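Local coordinates for protein aldehyde dehydrogenase (Listeria monocytogenes, PDB 3K9D) that probably oxidises aldehydes or related oxo compounds with NAD or NADP as electron acceptor, at residues A[285-288]-A[289-293]. Numbering follows the deposited sequence.
Sequences VQLG and KFILR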
ATOM      1  N   VAL A 285      29.363  21.644  20.973  1.00 19.08           N
ATOM      2  CA  VAL A 285      30.215  21.524  19.782  1.00 23.70           C
ATOM      3  C   VAL A 285      31.044  20.236  19.805  1.00 23.39           C
ATOM      4  O   VAL A 285      31.170  19.553  18.779  1.00 22.86           O
ATOM      5  CB  VAL A 285      31.136  22.759  19.614  1.00 25.75           C
ATOM      6  CG1 VAL A 285      32.225  22.500  18.579  1.00 25.16           C
ATOM      7  CG2 VAL A 285      30.324  23.971  19.207  1.00 23.96           C
ATOM      8  N   GLN A 286      31.593  19.899  20.974  1.00 19.03           N
ATOM      9  CA  GLN A 286      32.387  18.685  21.143  1.00 21.23           C
ATOM     10  C   GLN A 286      31.580  17.430  20.865  1.00 18.61           C
ATOM     11  O   GLN A 286      32.031  16.564  20.135  1.00 19.52           O
ATOM     12  CB  GLN A 286      32.989  18.609  22.546  1.00 18.44           C
ATOM     13  CG  GLN A 286      34.119  17.593  22.674  1.00 31.29           C
ATOM     14  CD  GLN A 286      34.980  17.815  23.908  1.00 46.63           C
ATOM     15  OE1 GLN A 286      35.826  16.981  24.248  1.00 45.62           O
ATOM     16  NE2 GLN A 286      34.771  18.944  24.582  1.00 35.91           N
ATOM     17  N   LEU A 287      30.379  17.350  21.446  1.00 21.49           N
ATOM     18  CA  LEU A 287      29.483  16.213  21.238  1.00 18.64           C
ATOM     19  C   LEU A 287      28.982  16.167  19.789  1.00 24.75           C
ATOM     20  O   LEU A 287      28.841  15.089  19.218  1.00 22.15           O
ATOM     21  CB  LEU A 287      28.316  16.253  22.245  1.00 12.02           C
ATOM     22  CG  LEU A 287      27.272  15.134  22.209  1.00 23.57           C
ATOM     23  CD1 LEU A 287      27.892  13.780  22.486  1.00 21.53           C
ATOM     24  CD2 LEU A 287      26.108  15.396  23.138  1.00 15.02           C
ATOM     25  N   GLY A 288      28.751  17.336  19.192  1.00 21.20           N
ATOM     26  CA  GLY A 288      28.345  17.426  17.785  1.00 25.93           C
ATOM     27  C   GLY A 288      29.363  16.855  16.804  1.00 27.80           C
ATOM     28  O   GLY A 288      28.999  16.152  15.853  1.00 24.16           O
ATOM     29  N   LYS A 289      30.640  17.158  17.038  1.00 24.40           N
ATOM     30  CA  LYS A 289      31.747  16.579  16.260  1.00 22.25           C
ATOM     31  C   LYS A 289      31.805  15.053  16.395  1.00 21.22           C
ATOM     32  O   LYS A 289      32.012  14.344  15.407  1.00 24.39           O
ATOM     33  CB  LYS A 289      33.084  17.210  16.671  1.00 23.31           C
ATOM     34  CG  LYS A 289      33.238  18.674  16.253  1.00 26.53           C
ATOM     35  CD  LYS A 289      34.582  19.243  16.690  1.00 26.33           C
ATOM     36  CE  LYS A 289      34.725  20.688  16.264  1.00 40.41           C
ATOM     37  NZ  LYS A 289      35.846  21.377  16.972  1.00 29.92           N
ATOM     38  N   PHE A 290      31.581  14.546  17.607  1.00 22.23           N
ATOM     39  CA  PHE A 290      31.545  13.091  17.844  1.00 27.68           C
ATOM     40  C   PHE A 290      30.340  12.356  17.212  1.00 22.35           C
ATOM     41  O   PHE A 290      30.497  11.271  16.632  1.00 21.59           O
ATOM     42  CB  PHE A 290      31.622  12.782  19.345  1.00 24.66           C
ATOM     43  CG  PHE A 290      31.623  11.317  19.651  1.00 30.55           C
ATOM     44  CD1 PHE A 290      32.782  10.559  19.474  1.00 28.72           C
ATOM     45  CD2 PHE A 290      30.464  10.683  20.088  1.00 15.89           C
ATOM     46  CE1 PHE A 290      32.789   9.179  19.732  1.00 18.21           C
ATOM     47  CE2 PHE A 290      30.460   9.315  20.358  1.00 15.60           C
ATOM     48  CZ  PHE A 290      31.624   8.560  20.169  1.00 25.55           C
ATOM     49  N   ILE A 291      29.151  12.943  17.358  1.00 23.75           N
ATOM     50  CA  ILE A 291      27.896  12.407  16.828  1.00 20.52           C
ATOM     51  C   ILE A 291      27.874  12.310  15.283  1.00 23.17           C
ATOM     52  O   ILE A 291      27.432  11.290  14.721  1.00 25.85           O
ATOM     53  CB  ILE A 291      26.680  13.271  17.295  1.00 21.91           C
ATOM     54  CG1 ILE A 291      26.327  13.034  18.762  1.00 30.72           C
ATOM     55  CG2 ILE A 291      25.442  12.963  16.488  1.00 38.96           C
ATOM     56  CD1 ILE A 291      25.186  13.953  19.237  1.00 26.06           C
ATOM     57  N   LEU A 292      28.343  13.361  14.605  1.00 23.06           N
ATOM     58  CA  LEU A 292      28.305  13.400  13.144  1.00 18.89           C
ATOM     59  C   LEU A 292      29.596  12.861  12.521  1.00 22.61           C
ATOM     60  O   LEU A 292      30.670  13.438  12.708  1.00 26.77           O
ATOM     61  CB  LEU A 292      27.998  14.810  12.632  1.00 24.87           C
ATOM     62  CG  LEU A 292      27.882  14.975  11.105  1.00 23.79           C
ATOM     63  CD1 LEU A 292      26.652  14.266  10.545  1.00 20.41           C
ATOM     64  CD2 LEU A 292      27.897  16.435  10.687  1.00 18.35           C
ATOM     65  N   ARG A 293      29.462  11.749  11.794  1.00 24.48           N
ATOM     66  CA  ARG A 293      30.552  11.092  11.068  1.00 27.29           C
ATOM     67  C   ARG A 293      30.916  11.878   9.794  1.00 35.24           C
ATOM     68  O   ARG A 293      30.074  12.623   9.269  1.00 31.60           O
ATOM     69  CB  ARG A 293      30.152   9.636  10.734  1.00 27.71           C
ATOM     70  CG  ARG A 293      30.903   8.583  11.548  1.00 30.07           C
ATOM     71  CD  ARG A 293      29.994   7.517  12.140  1.00 32.18           C
ATOM     72  NE  ARG A 293      29.988   6.248  11.411  1.00 37.94           N
ATOM     73  CZ  ARG A 293      28.890   5.665  10.932  1.00 34.52           C
ATOM     74  NH1 ARG A 293      28.962   4.511  10.294  1.00 33.42           N
ATOM     75  NH2 ARG A 293      27.708   6.233  11.100  1.00 54.73           N
TER
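Leu287 and Ile291, one helical turn apart, bring their side chains together on the buried side of helix 281-291. They meet at an oblique angle, with Leu287 CG 3.8 Å from Ile291 CD1, while Leu287 CD1 lies close to Ile291 CG1. With CG1 of Ile291 anti to its carbonyl carbon (chi1 -75°), the ethyl branch runs back toward the preceding turn, and CG1 comes to rest 3.3 Å from Leu287 O. On the exposed side, Val285 and Lys289 run alongside one another in a common direction. The lysine chain is fully extended beyond CG and passes one valine methyl, its CE 3.9 Å from Val285 CG1; this apolar contact involves the aliphatic part of the lysine, and NZ lies just beyond it.

The backbone beneath these pairs is bonded in the i to i+4 pattern of an alpha helix. Lys289 N donates to Val285 O at 3.0 Å. Ile291 N reaches Leu287 O at 2.9 Å. The bond from Phe290 N to Gln286 O is longer, at 3.3 Å. Gly288, which brings no side chain to this turn, accepts the last of the four bonds at 3.1 Å between its O and Leu292 N. Leu292 is the first residue to leave helical geometry (phi/psi -92°/116°), and from there the chain runs on as a loop.

Asn299, from the chain beyond the helix, gives its ND2 to Phe290 O in the last helical turn and also makes a backbone hydrogen bond with Ile291. Leu287 also touches Ile310 and Phe290 touches Leu313, both on the neighbouring helix 307-313. Helix 281-291 lies against the seven-stranded parallel sheet as in an alpha/beta layered domain, Leu287 and Ile291 joining it to strand 346-352 by packing on Ile346.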